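PDB 2HWJ: hypothetical protein Atu1540 from Agrobacterium tumefaciens str. C58, which is of unknown function but contains a putative ParB-like nuclease domain, so it may act on nucleic acid. Local coordinates for residues V29-R33 and L73-E78; H69-L73 and I128-E132; R106-Y110 and F156-G160; D134-A140 and W161-R166. All coordinates share one frame; numbering follows the deposited sequence.

Interaction 1 (V29-R33 and L73-E78); sequences VELKR and LALSKE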
loop_
_atom_site.group_PDB
_atom_site.type_symbol
_atom_site.label_atom_id
_atom_site.label_comp_id
_atom_site.label_asym_id
_atom_site.label_seq_id
_atom_site.Cartn_x
_atom_site.Cartn_y
_atom_site.Cartn_z
ATOM N N VAL A 29 0.460 27.567 5.364
ATOM C CA VAL A 29 0.062 28.453 4.263
ATOM C C VAL A 29 0.997 29.682 4.198
ATOM O O VAL A 29 1.739 29.830 3.208
ATOM C CB VAL A 29 -1.396 28.903 4.360
ATOM C CG1 VAL A 29 -1.735 29.978 3.321
ATOM C CG2 VAL A 29 -2.274 27.745 4.193
ATOM N N GLU A 30 1.010 30.520 5.241
ATOM C CA GLU A 30 1.883 31.734 5.288
ATOM C C GLU A 30 3.377 31.481 4.968
ATOM O O GLU A 30 3.995 32.247 4.190
ATOM C CB GLU A 30 1.738 32.491 6.614
ATOM C CG GLU A 30 0.345 33.069 6.896
ATOM C CD GLU A 30 -0.151 34.043 5.818
ATOM O OE1 GLU A 30 -1.257 33.783 5.210
ATOM O OE2 GLU A 30 0.556 35.064 5.572
ATOM N N LEU A 31 3.963 30.417 5.534
ATOM C CA LEU A 31 5.328 30.028 5.113
ATOM C C LEU A 31 5.396 29.797 3.600
ATOM O O LEU A 31 6.181 30.467 2.930
ATOM C CB LEU A 31 5.889 28.845 5.901
ATOM C CG LEU A 31 6.099 29.232 7.382
ATOM C CD1 LEU A 31 6.637 28.034 8.164
ATOM C CD2 LEU A 31 6.979 30.509 7.602
ATOM N N LYS A 32 4.546 28.911 3.042
ATOM C CA LYS A 32 4.478 28.790 1.576
ATOM C C LYS A 32 4.366 30.165 0.913
ATOM O O LYS A 32 5.179 30.462 0.048
ATOM C CB LYS A 32 3.420 27.816 1.114
ATOM C CG LYS A 32 3.877 26.344 1.095
ATOM C CD LYS A 32 2.658 25.503 1.421
ATOM C CE LYS A 32 2.823 24.012 1.260
ATOM N NZ LYS A 32 4.213 23.502 1.362
ATOM N N ARG A 33 3.448 31.033 1.343
ATOM C CA ARG A 33 3.344 32.309 0.691
ATOM C C ARG A 33 4.664 33.124 0.748
ATOM O O ARG A 33 4.938 33.921 -0.158
ATOM C CB ARG A 33 2.313 33.150 1.373
ATOM C CG ARG A 33 0.943 32.615 1.545
ATOM C CD ARG A 33 0.111 33.785 1.148
ATOM N NE ARG A 33 -0.637 34.496 2.153
ATOM C CZ ARG A 33 -0.930 35.796 2.014
ATOM N NH1 ARG A 33 -0.496 36.474 0.968
ATOM N NH2 ARG A 33 -1.648 36.435 2.907
ATOM N N LEU A 73 -4.010 27.143 -1.348
ATOM C CA LEU A 73 -4.450 28.369 -0.686
ATOM C C LEU A 73 -3.324 29.421 -0.719
ATOM O O LEU A 73 -3.578 30.620 -0.927
ATOM C CB LEU A 73 -4.909 28.066 0.707
ATOM C CG LEU A 73 -5.508 29.126 1.637
ATOM C CD1 LEU A 73 -6.732 29.807 1.012
ATOM C CD2 LEU A 73 -5.842 28.515 2.997
ATOM N N ALA A 74 -2.080 28.971 -0.541
ATOM C CA ALA A 74 -0.982 29.932 -0.528
ATOM C C ALA A 74 -1.037 30.702 -1.855
ATOM O O ALA A 74 -0.961 31.961 -1.879
ATOM C CB ALA A 74 0.362 29.255 -0.376
ATOM N N LEU A 75 -1.193 29.955 -2.958
ATOM C CA LEU A 75 -1.052 30.567 -4.285
ATOM C C LEU A 75 -2.273 31.463 -4.496
ATOM O O LEU A 75 -2.186 32.581 -5.010
ATOM C CB LEU A 75 -0.971 29.502 -5.372
ATOM C CG LEU A 75 0.276 28.906 -6.032
ATOM C CD1 LEU A 75 1.527 29.137 -5.363
ATOM C CD2 LEU A 75 0.109 27.420 -6.239
ATOM N N SER A 76 -3.403 30.996 -4.019
ATOM C CA SER A 76 -4.597 31.773 -4.167
ATOM C C SER A 76 -4.497 33.114 -3.433
ATOM O O SER A 76 -4.726 34.185 -4.034
ATOM C CB SER A 76 -5.745 31.008 -3.625
ATOM O OG SER A 76 -6.774 31.931 -3.670
ATOM N N LYS A 77 -4.107 33.057 -2.154
ATOM C CA LYS A 77 -3.798 34.270 -1.435
ATOM C C LYS A 77 -2.707 35.136 -2.114
ATOM O O LYS A 77 -2.708 36.356 -1.946
ATOM C CB LYS A 77 -3.463 33.991 0.020
ATOM C CG LYS A 77 -4.622 33.460 0.813
ATOM C CD LYS A 77 -4.263 33.497 2.344
ATOM C CE LYS A 77 -5.395 33.054 3.310
ATOM N NZ LYS A 77 -5.040 33.418 4.734
ATOM N N GLU A 78 -1.804 34.557 -2.909
ATOM C CA GLU A 78 -0.802 35.424 -3.576
ATOM C C GLU A 78 -1.307 36.064 -4.844
ATOM O O GLU A 78 -0.549 36.716 -5.542
ATOM C CB GLU A 78 0.492 34.667 -3.895
ATOM C CG GLU A 78 1.490 34.622 -2.765
ATOM C CD GLU A 78 1.753 36.011 -2.101
ATOM O OE1 GLU A 78 1.466 36.134 -0.869
ATOM O OE2 GLU A 78 2.249 36.959 -2.793
#
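Arg33 reaches across to Glu78 in a helix-helix contact of the ParB-like fold, where helix 26-37 packs on the C-terminal half of helix 69-77. A salt-bridge network borders an apolar seam between them. Arg33 NH1 donates to Glu78 OE1 at 2.7 Å, and the carboxylate oxygen lies at the edge of the guanidinium, near its plane. The head group also rests on the Lys77 side chain, with Lys77 CB over one of its faces, 3.6 Å from Arg33 NE. A long, flexible arginine suits this place: its CG is set beside the backbone N (chi1 -55°), and bends at the next two torsions turn the head toward helix 69-77.

Beneath the charges, small and branched side chains let the helices approach, their short axes 8.5 Å apart and crossing at -58°. Ala74 is the close point: its CB meets Lys32 CB at 3.7 Å, and Arg33 CG lies over the same methyl. Val29 faces the partner helix too, its CG2 3.8 Å from Leu73 CD2, while CG1 turns to the backbone of Ala74.

A second layer of charge positions the arginine. Glu30, one helical turn earlier, accepts from Arg33 NE through OE1, which also makes a long salt bridge to Lys77 NZ. Arg37 forms another salt bridge with Glu78, and Phe26 a cation-pi contact with Lys77. The two carboxylates would offset the neighbouring positive charges of Arg33 and Lys77. The Arg33 NH1 bond meets Glu78 OE1 on its anti side, 33° out of the carboxylate plane.

Interaction 2 (H69-L73 and I128-E132); sequences HHLVL and IHDLE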
loop_
_atom_site.group_PDB
_atom_site.type_symbol
_atom_site.label_atom_id
_atom_site.label_comp_id
_atom_site.label_asym_id
_atom_site.label_seq_id
_atom_site.Cartn_x
_atom_site.Cartn_y
_atom_site.Cartn_z
ATOM N N HIS A 69 -3.535 21.135 -0.557
ATOM C CA HIS A 69 -4.338 22.343 -0.149
ATOM C C HIS A 69 -3.517 23.557 0.384
ATOM O O HIS A 69 -3.858 24.699 0.122
ATOM C CB HIS A 69 -5.455 21.951 0.790
ATOM C CG HIS A 69 -6.449 21.020 0.156
ATOM N ND1 HIS A 69 -7.779 21.344 -0.027
ATOM C CD2 HIS A 69 -6.300 19.775 -0.359
ATOM C CE1 HIS A 69 -8.407 20.337 -0.613
ATOM N NE2 HIS A 69 -7.529 19.378 -0.833
ATOM N N HIS A 70 -2.444 23.307 1.119
ATOM C CA HIS A 70 -1.751 24.394 1.743
ATOM C C HIS A 70 -1.232 25.231 0.602
ATOM O O HIS A 70 -1.447 26.416 0.513
ATOM C CB HIS A 70 -0.640 23.824 2.628
ATOM C CG HIS A 70 -1.160 23.108 3.843
ATOM N ND1 HIS A 70 -1.450 23.759 5.030
ATOM C CD2 HIS A 70 -1.535 21.822 4.031
ATOM C CE1 HIS A 70 -1.943 22.900 5.906
ATOM N NE2 HIS A 70 -2.016 21.721 5.323
ATOM N N LEU A 71 -0.672 24.562 -0.377
ATOM C CA LEU A 71 0.022 25.217 -1.454
ATOM C C LEU A 71 -0.993 25.916 -2.259
ATOM O O LEU A 71 -0.795 27.092 -2.611
ATOM C CB LEU A 71 0.729 24.195 -2.306
ATOM C CG LEU A 71 1.303 24.931 -3.503
ATOM C CD1 LEU A 71 2.337 25.937 -3.031
ATOM C CD2 LEU A 71 1.855 24.019 -4.583
ATOM N N VAL A 72 -2.108 25.256 -2.529
ATOM C CA VAL A 72 -3.104 25.963 -3.330
ATOM C C VAL A 72 -3.721 27.208 -2.648
ATOM O O VAL A 72 -3.881 28.276 -3.307
ATOM C CB VAL A 72 -4.175 25.029 -3.952
ATOM C CG1 VAL A 72 -5.200 25.818 -4.678
ATOM C CG2 VAL A 72 -3.530 24.030 -4.945
ATOM N N LEU A 73 -4.010 27.143 -1.348
ATOM C CA LEU A 73 -4.450 28.369 -0.686
ATOM C C LEU A 73 -3.324 29.421 -0.719
ATOM O O LEU A 73 -3.578 30.620 -0.927
ATOM C CB LEU A 73 -4.909 28.066 0.707
ATOM C CG LEU A 73 -5.508 29.126 1.637
ATOM C CD1 LEU A 73 -6.732 29.807 1.012
ATOM C CD2 LEU A 73 -5.842 28.515 2.997
ATOM N N ILE A 128 -11.652 26.950 -2.210
ATOM C CA ILE A 128 -10.402 27.065 -1.491
ATOM C C ILE A 128 -10.390 28.245 -0.499
ATOM O O ILE A 128 -10.084 28.058 0.662
ATOM C CB ILE A 128 -9.274 27.267 -2.521
ATOM C CG1 ILE A 128 -9.152 26.050 -3.460
ATOM C CG2 ILE A 128 -7.968 27.426 -1.864
ATOM C CD1 ILE A 128 -8.468 24.811 -2.768
ATOM N N HIS A 129 -10.725 29.456 -0.943
ATOM C CA HIS A 129 -10.709 30.595 -0.020
ATOM C C HIS A 129 -11.539 30.368 1.312
ATOM O O HIS A 129 -11.374 31.108 2.248
ATOM C CB HIS A 129 -10.973 31.925 -0.771
ATOM C CG HIS A 129 -12.413 32.136 -1.244
ATOM N ND1 HIS A 129 -13.526 32.019 -0.414
ATOM C CD2 HIS A 129 -12.913 32.555 -2.446
ATOM C CE1 HIS A 129 -14.636 32.324 -1.083
ATOM N NE2 HIS A 129 -14.290 32.658 -2.316
ATOM N N ASP A 130 -12.367 29.308 1.385
ATOM C CA ASP A 130 -13.101 28.879 2.608
ATOM C C ASP A 130 -12.426 27.830 3.518
ATOM O O ASP A 130 -12.967 27.435 4.476
ATOM C CB ASP A 130 -14.434 28.247 2.240
ATOM C CG ASP A 130 -15.439 29.248 1.649
ATOM O OD1 ASP A 130 -15.430 30.440 2.047
ATOM O OD2 ASP A 130 -16.259 28.781 0.789
ATOM N N LEU A 131 -11.257 27.331 3.222
ATOM C CA LEU A 131 -10.593 26.516 4.207
ATOM C C LEU A 131 -10.511 27.196 5.569
ATOM O O LEU A 131 -10.298 28.370 5.640
ATOM C CB LEU A 131 -9.237 26.165 3.677
ATOM C CG LEU A 131 -9.527 25.233 2.490
ATOM C CD1 LEU A 131 -8.275 24.845 1.725
ATOM C CD2 LEU A 131 -10.225 23.950 3.014
ATOM N N GLU A 132 -10.741 26.417 6.633
ATOM C CA GLU A 132 -10.608 26.778 8.044
ATOM C C GLU A 132 -9.184 26.570 8.516
ATOM O O GLU A 132 -8.442 25.749 7.946
ATOM C CB GLU A 132 -11.470 25.861 8.879
ATOM C CG GLU A 132 -12.895 26.158 8.760
ATOM C CD GLU A 132 -13.805 25.179 9.545
ATOM O OE1 GLU A 132 -15.037 25.094 9.201
ATOM O OE2 GLU A 132 -13.316 24.523 10.514
#
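His69, in the first turn of helix 69-77, meets Leu131 from the loop that leads into strand 132-133. Leu131 CD1 lies at the edge of the imidazole, in its plane, 3.9 Å from His69 ND1. The two side chains cross at about a right angle, so the leucine methyl touches the ring rim and also His69 CB. On its other nitrogen, NE2, the ring makes a weak hydrogen bond to the carbonyl of Leu65, which suits a histidine at a buried place: one part of its rim can meet a polar partner, if weakly, while another packs on hydrocarbon.

Val72, three residues on, is the next to point at the loop. Its CG1 touches Ile128 CD1 at 3.9 Å, again at roughly a right angle. Ile128 arrives there because its CG1 branch stands beside the backbone N (chi1 -63°), which carries CD1 toward Val72 and leaves CG2 for the following residue of the helix.

Leu73 takes that second branch. Its CD1 lies 3.9 Å from Ile128 CG2, the two side chains running antiparallel alongside one another, and the same methyl borders the backbone of Ile128 and His129. The other methyl, CD2, reaches Leu131 CB at 4.2 Å. Branched side chains on both partners thus interlock without polar bonds between them. Val24 and Phe26 also touch Leu73, and Leu65 of strand 63-65 packs on both Val72 and Ile128. The arrangement is apolar packing of a 3-10 turn, 128-130, and the residue after it against one side of helix 69-77, in the interior of the ParB-like domain.

Interaction 3 (R106-Y110 and F156-G160); sequences RNLIY and FSEFG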
loop_
_atom_site.group_PDB
_atom_site.type_symbol
_atom_site.label_atom_id
_atom_site.label_comp_id
_atom_site.label_asym_id
_atom_site.label_seq_id
_atom_site.Cartn_x
_atom_site.Cartn_y
_atom_site.Cartn_z
ATOM N N ARG A 106 -12.553 5.766 -0.859
ATOM C CA ARG A 106 -11.245 5.619 -1.372
ATOM C C ARG A 106 -10.292 6.556 -0.672
ATOM O O ARG A 106 -9.155 6.698 -1.118
ATOM C CB ARG A 106 -11.248 5.795 -2.879
ATOM C CG ARG A 106 -11.436 4.427 -3.541
ATOM C CD ARG A 106 -12.188 4.574 -4.807
ATOM N NE ARG A 106 -11.372 5.304 -5.783
ATOM C CZ ARG A 106 -10.812 4.696 -6.823
ATOM N NH1 ARG A 106 -11.001 3.397 -6.989
ATOM N NH2 ARG A 106 -10.070 5.375 -7.672
ATOM N N ASN A 107 -10.743 7.160 0.450
ATOM C CA ASN A 107 -9.889 7.979 1.294
ATOM C C ASN A 107 -9.307 9.209 0.620
ATOM O O ASN A 107 -8.141 9.529 0.835
ATOM C CB ASN A 107 -8.771 7.125 1.838
ATOM C CG ASN A 107 -9.266 6.118 2.905
ATOM O OD1 ASN A 107 -10.318 6.304 3.563
ATOM N ND2 ASN A 107 -8.508 5.057 3.081
ATOM N N LEU A 108 -10.133 9.906 -0.154
ATOM C CA LEU A 108 -9.722 11.058 -0.895
ATOM C C LEU A 108 -10.357 12.271 -0.290
ATOM O O LEU A 108 -10.149 13.426 -0.782
ATOM C CB LEU A 108 -10.062 10.902 -2.383
ATOM C CG LEU A 108 -9.236 9.718 -3.043
ATOM C CD1 LEU A 108 -9.643 9.299 -4.442
ATOM C CD2 LEU A 108 -7.745 9.922 -2.994
ATOM N N ILE A 109 -11.120 12.095 0.804
ATOM C CA ILE A 109 -11.640 13.315 1.457
ATOM C C ILE A 109 -11.312 13.329 2.894
ATOM O O ILE A 109 -10.904 12.365 3.382
ATOM C CB ILE A 109 -13.098 13.491 1.277
ATOM C CG1 ILE A 109 -13.837 12.319 1.909
ATOM C CG2 ILE A 109 -13.380 13.712 -0.221
ATOM C CD1 ILE A 109 -15.283 12.519 2.071
ATOM N N TYR A 110 -11.423 14.453 3.568
ATOM C CA TYR A 110 -11.042 14.491 4.949
ATOM C C TYR A 110 -11.954 15.475 5.605
ATOM O O TYR A 110 -11.577 16.602 5.843
ATOM C CB TYR A 110 -9.578 14.890 5.116
ATOM C CG TYR A 110 -9.101 14.730 6.525
ATOM C CD1 TYR A 110 -8.802 15.857 7.336
ATOM C CD2 TYR A 110 -9.035 13.444 7.116
ATOM C CE1 TYR A 110 -8.387 15.736 8.683
ATOM C CE2 TYR A 110 -8.574 13.261 8.453
ATOM C CZ TYR A 110 -8.271 14.431 9.238
ATOM O OH TYR A 110 -7.828 14.254 10.556
ATOM N N PHE A 156 -3.027 11.475 5.119
ATOM C CA PHE A 156 -3.387 12.312 6.256
ATOM C C PHE A 156 -2.599 11.962 7.526
ATOM O O PHE A 156 -3.105 12.064 8.645
ATOM C CB PHE A 156 -4.900 12.121 6.490
ATOM C CG PHE A 156 -5.782 12.412 5.238
ATOM C CD1 PHE A 156 -6.650 11.433 4.730
ATOM C CD2 PHE A 156 -5.755 13.683 4.590
ATOM C CE1 PHE A 156 -7.462 11.699 3.616
ATOM C CE2 PHE A 156 -6.565 13.953 3.451
ATOM C CZ PHE A 156 -7.414 12.965 2.969
ATOM N N SER A 157 -1.353 11.533 7.348
ATOM C CA SER A 157 -0.394 11.272 8.446
ATOM C C SER A 157 -0.426 12.396 9.425
ATOM O O SER A 157 -0.565 12.190 10.612
ATOM C CB SER A 157 1.016 11.261 7.898
ATOM O OG SER A 157 1.983 10.714 8.822
ATOM N N GLU A 158 -0.257 13.604 8.911
ATOM C CA GLU A 158 -0.209 14.806 9.703
ATOM C C GLU A 158 -1.448 15.031 10.524
ATOM O O GLU A 158 -1.372 15.397 11.682
ATOM C CB GLU A 158 0.034 16.027 8.806
ATOM C CG GLU A 158 1.456 16.173 8.332
ATOM C CD GLU A 158 1.745 15.442 7.044
ATOM O OE1 GLU A 158 0.819 14.791 6.431
ATOM O OE2 GLU A 158 2.941 15.527 6.654
ATOM N N PHE A 159 -2.587 14.802 9.940
ATOM C CA PHE A 159 -3.769 15.011 10.685
ATOM C C PHE A 159 -3.890 14.072 11.900
ATOM O O PHE A 159 -4.502 14.440 12.915
ATOM C CB PHE A 159 -4.983 15.011 9.766
ATOM C CG PHE A 159 -5.288 16.386 9.191
ATOM C CD1 PHE A 159 -5.158 16.642 7.824
ATOM C CD2 PHE A 159 -5.648 17.454 10.040
ATOM C CE1 PHE A 159 -5.433 17.932 7.312
ATOM C CE2 PHE A 159 -5.923 18.747 9.543
ATOM C CZ PHE A 159 -5.832 18.974 8.175
ATOM N N GLY A 160 -3.244 12.904 11.817
ATOM C CA GLY A 160 -3.124 11.969 12.946
ATOM C C GLY A 160 -2.293 12.515 14.077
ATOM O O GLY A 160 -2.675 12.457 15.248
#
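Tyr110 and the two phenylalanines Phe156 and Phe159 form an aromatic cluster, the dense part of this contact. Both phenylalanine rings lie on the same side of the Tyr110 ring plane. With Phe156 the rings stack face to face, centroids 4.7 Å apart and planes at 27°. With Phe159 the stack is offset, the centroids 4.5 Å apart, and Tyr110 CE1 lies over the Phe159 face toward its rim. Tyr110 also sets its CB over the Phe156 ring, a CH-pi contact of 3.8 Å to the centroid. This double use of one side chain follows from its first torsion: CG points opposite the backbone N (chi1 -171°), which throws the ring forward along Phe156 and on to Phe159. Phe156 CE1 also touches the loop backbone, 3.5 Å from Ile109 O and 3.6 Å from Asn107 O. Broad flat rings suit a junction where an irregular loop meets the start of a helix, since their faces can pack on one another where no regular backbone pairing joins the two segments.

Away from the cluster the packing thins. Leu108 and Ile109 set their side chains off away from segment 156-160, and Asn107 is partly exposed. The positive phi of Asn107 closes the preceding helix in a Schellman motif, and the third subunit approaches here, with His196 of that subunit packing on Arg106.

Around the contact, Ile109 packs back on helix 96-105 through Trp100 and Met103. Phe156 stands at the N-cap position of helix 157-166, while Phe159, one turn in, makes a cation-pi contact with Arg137 of helix 135-146.

Interaction 4 (D134-A140 and W161-R166); sequences DPFRSLA and WADFLR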
loop_
_atom_site.group_PDB
_atom_site.type_symbol
_atom_site.label_atom_id
_atom_site.label_comp_id
_atom_site.label_asym_id
_atom_site.label_seq_id
_atom_site.Cartn_x
_atom_site.Cartn_y
_atom_site.Cartn_z
ATOM N N ASP A 134 -6.631 25.051 10.841
ATOM C CA ASP A 134 -6.375 24.148 11.957
ATOM C C ASP A 134 -4.951 24.331 12.568
ATOM O O ASP A 134 -3.948 23.878 12.051
ATOM C CB ASP A 134 -6.831 22.726 11.706
ATOM C CG ASP A 134 -6.376 21.715 12.823
ATOM O OD1 ASP A 134 -5.856 22.177 13.894
ATOM O OD2 ASP A 134 -6.520 20.434 12.635
ATOM N N PRO A 135 -4.871 25.046 13.695
ATOM C CA PRO A 135 -3.519 25.361 14.188
ATOM C C PRO A 135 -2.777 24.111 14.604
ATOM O O PRO A 135 -1.552 24.080 14.526
ATOM C CB PRO A 135 -3.758 26.314 15.393
ATOM C CG PRO A 135 -5.252 26.059 15.809
ATOM C CD PRO A 135 -5.965 25.639 14.511
ATOM N N PHE A 136 -3.460 23.054 15.013
ATOM C CA PHE A 136 -2.668 21.810 15.253
ATOM C C PHE A 136 -2.172 21.198 13.980
ATOM O O PHE A 136 -1.110 20.537 13.986
ATOM C CB PHE A 136 -3.352 20.800 16.182
ATOM C CG PHE A 136 -3.470 21.325 17.566
ATOM C CD1 PHE A 136 -4.608 22.074 17.946
ATOM C CD2 PHE A 136 -2.385 21.231 18.462
ATOM C CE1 PHE A 136 -4.694 22.652 19.204
ATOM C CE2 PHE A 136 -2.465 21.818 19.752
ATOM C CZ PHE A 136 -3.636 22.517 20.120
ATOM N N ARG A 137 -2.885 21.443 12.876
ATOM C CA ARG A 137 -2.326 20.981 11.655
ATOM C C ARG A 137 -0.944 21.642 11.417
ATOM O O ARG A 137 -0.008 20.959 10.912
ATOM C CB ARG A 137 -3.284 21.211 10.535
ATOM C CG ARG A 137 -2.747 20.820 9.216
ATOM C CD ARG A 137 -2.445 19.381 9.180
ATOM N NE ARG A 137 -1.908 19.016 7.895
ATOM C CZ ARG A 137 -0.661 19.303 7.508
ATOM N NH1 ARG A 137 0.147 19.972 8.323
ATOM N NH2 ARG A 137 -0.231 18.951 6.300
ATOM N N SER A 138 -0.779 22.932 11.784
ATOM C CA SER A 138 0.500 23.623 11.529
ATOM C C SER A 138 1.553 23.105 12.447
ATOM O O SER A 138 2.729 22.948 12.079
ATOM C CB SER A 138 0.404 25.079 11.809
ATOM O OG SER A 138 -0.454 25.709 10.919
ATOM N N LEU A 139 1.139 22.885 13.681
ATOM C CA LEU A 139 2.051 22.339 14.660
ATOM C C LEU A 139 2.550 20.967 14.196
ATOM O O LEU A 139 3.751 20.771 14.149
ATOM C CB LEU A 139 1.386 22.222 16.029
ATOM C CG LEU A 139 2.393 21.847 17.122
ATOM C CD1 LEU A 139 3.455 22.938 17.364
ATOM C CD2 LEU A 139 1.730 21.463 18.393
ATOM N N ALA A 140 1.628 20.055 13.828
ATOM C CA ALA A 140 1.996 18.768 13.327
ATOM C C ALA A 140 2.931 18.900 12.086
ATOM O O ALA A 140 3.905 18.174 11.960
ATOM C CB ALA A 140 0.785 17.947 13.048
ATOM N N TRP A 161 -1.177 13.115 13.711
ATOM C CA TRP A 161 -0.320 13.812 14.669
ATOM C C TRP A 161 -1.010 15.047 15.250
ATOM O O TRP A 161 -0.930 15.293 16.472
ATOM C CB TRP A 161 1.023 14.161 14.031
ATOM C CG TRP A 161 1.896 12.928 13.982
ATOM C CD1 TRP A 161 1.957 11.994 12.983
ATOM C CD2 TRP A 161 2.731 12.444 15.026
ATOM N NE1 TRP A 161 2.796 11.002 13.328
ATOM C CE2 TRP A 161 3.289 11.238 14.578
ATOM C CE3 TRP A 161 3.092 12.940 16.300
ATOM C CZ2 TRP A 161 4.201 10.516 15.327
ATOM C CZ3 TRP A 161 3.994 12.214 17.065
ATOM C CH2 TRP A 161 4.548 11.009 16.562
ATOM N N ALA A 162 -1.704 15.800 14.398
ATOM C CA ALA A 162 -2.432 16.941 14.899
ATOM C C ALA A 162 -3.519 16.523 15.904
ATOM O O ALA A 162 -3.688 17.151 16.914
ATOM C CB ALA A 162 -3.020 17.753 13.757
ATOM N N ASP A 163 -4.240 15.446 15.647
ATOM C CA ASP A 163 -5.198 15.043 16.623
ATOM C C ASP A 163 -4.500 14.613 17.965
ATOM O O ASP A 163 -4.910 14.987 19.055
ATOM C CB ASP A 163 -6.155 14.009 16.024
ATOM C CG ASP A 163 -6.881 13.186 17.119
ATOM O OD1 ASP A 163 -7.505 13.820 18.037
ATOM O OD2 ASP A 163 -6.834 11.916 17.110
ATOM N N PHE A 164 -3.404 13.880 17.893
ATOM C CA PHE A 164 -2.661 13.521 19.093
ATOM C C PHE A 164 -2.300 14.803 19.876
ATOM O O PHE A 164 -2.643 14.932 21.038
ATOM C CB PHE A 164 -1.436 12.735 18.642
ATOM C CG PHE A 164 -0.450 12.392 19.735
ATOM C CD1 PHE A 164 -0.689 11.358 20.608
ATOM C CD2 PHE A 164 0.773 13.049 19.823
ATOM C CE1 PHE A 164 0.229 11.015 21.564
ATOM C CE2 PHE A 164 1.692 12.693 20.805
ATOM C CZ PHE A 164 1.404 11.692 21.659
ATOM N N LEU A 165 -1.681 15.787 19.221
ATOM C CA LEU A 165 -1.222 16.925 19.931
ATOM C C LEU A 165 -2.426 17.677 20.482
ATOM O O LEU A 165 -2.292 18.372 21.544
ATOM C CB LEU A 165 -0.368 17.827 19.079
ATOM C CG LEU A 165 0.825 17.139 18.410
ATOM C CD1 LEU A 165 1.185 17.856 17.157
ATOM C CD2 LEU A 165 2.057 16.940 19.337
ATOM N N ARG A 166 -3.606 17.555 19.850
ATOM C CA ARG A 166 -4.576 18.588 20.168
ATOM C C ARG A 166 -5.190 18.196 21.418
ATOM O O ARG A 166 -5.754 19.072 22.117
ATOM C CB ARG A 166 -5.615 18.882 19.111
ATOM C CG ARG A 166 -7.059 18.553 19.425
ATOM C CD ARG A 166 -7.784 18.158 18.073
ATOM N NE ARG A 166 -7.788 19.345 17.214
ATOM C CZ ARG A 166 -7.270 19.436 16.004
ATOM N NH1 ARG A 166 -6.764 18.406 15.408
ATOM N NH2 ARG A 166 -7.309 20.595 15.388
#
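The Phe136 ring carries Arg166 CB over one face, offset toward the rim, in a CH-pi contact 3.7 Å from CB to the ring centroid. The Arg166 guanidinium in turn has Phe136 CB over one of its faces and the Asp134 carboxylate at its edge. Ring and guanidinium planes stand 66° apart, so the arginine leans across the phenylalanine with its aliphatic part and saves its polar edge for the aspartate.

Asp134 and Arg166 form a salt bridge. The better-aligned of its bonds runs from Arg166 NH2 to Asp134 OD2 at 2.9 Å, meeting the oxygen from above the carboxylate plane; those to OD1 and from NH1 are weak. OD1 also accepts, weakly, from the backbone N of Phe136 and Arg137, making Asp134 the N-cap of helix 135-146. With chi1 at 172° the carboxylate swings back to the side of the carbonyl carbon, where it can serve both partners. A short acidic side chain suits a helix start, whose backbone N-H groups and dipole would favour negative charge.

Further in, the helices, at 110° to each other, come close at Ala140 and Ala162, with Phe136, Leu139 and Leu165 around them. Ala162 CB lies 3.4 Å from Phe136 O and 3.9 Å from Ala140 CB. Leu139 CD2 and Leu165 CD1 close the seam, also 3.9 Å apart.

Helix 178-189 flanks this seam, Ala181 touching Leu139 and Ala185 touching Leu165. Helix 171-176 lies by Phe136 through Leu174, and Asp134 pairs through its backbone with Val24, joining the helical bundle to the two-stranded sheet of 23-24 and 132-133.

Interactions 1 and 2 are neighbours, their centres about 8 Å apart, sharing Leu73 and helix 69-77, which packs on helix 26-37 with one side and on loop 128-132 with another. Interactions 3 and 4 share helix 157-166, with centres about 13 Å apart. Arg137 links the two pairs: it packs on His70 of interaction 2 and on Glu158 and Phe159 of interaction 3. Along the chain interactions 1 and 2 alternate, as do 2 and 3, and 3 and 4, whereas interaction 1 closes before 3 and 4 open. Such interleaving is consistent with the helix 69-77 region and helices 135-146 and 157-166 forming one compact unit within the ParB-like domain. Interactions 3 and 4 also border the third subunit.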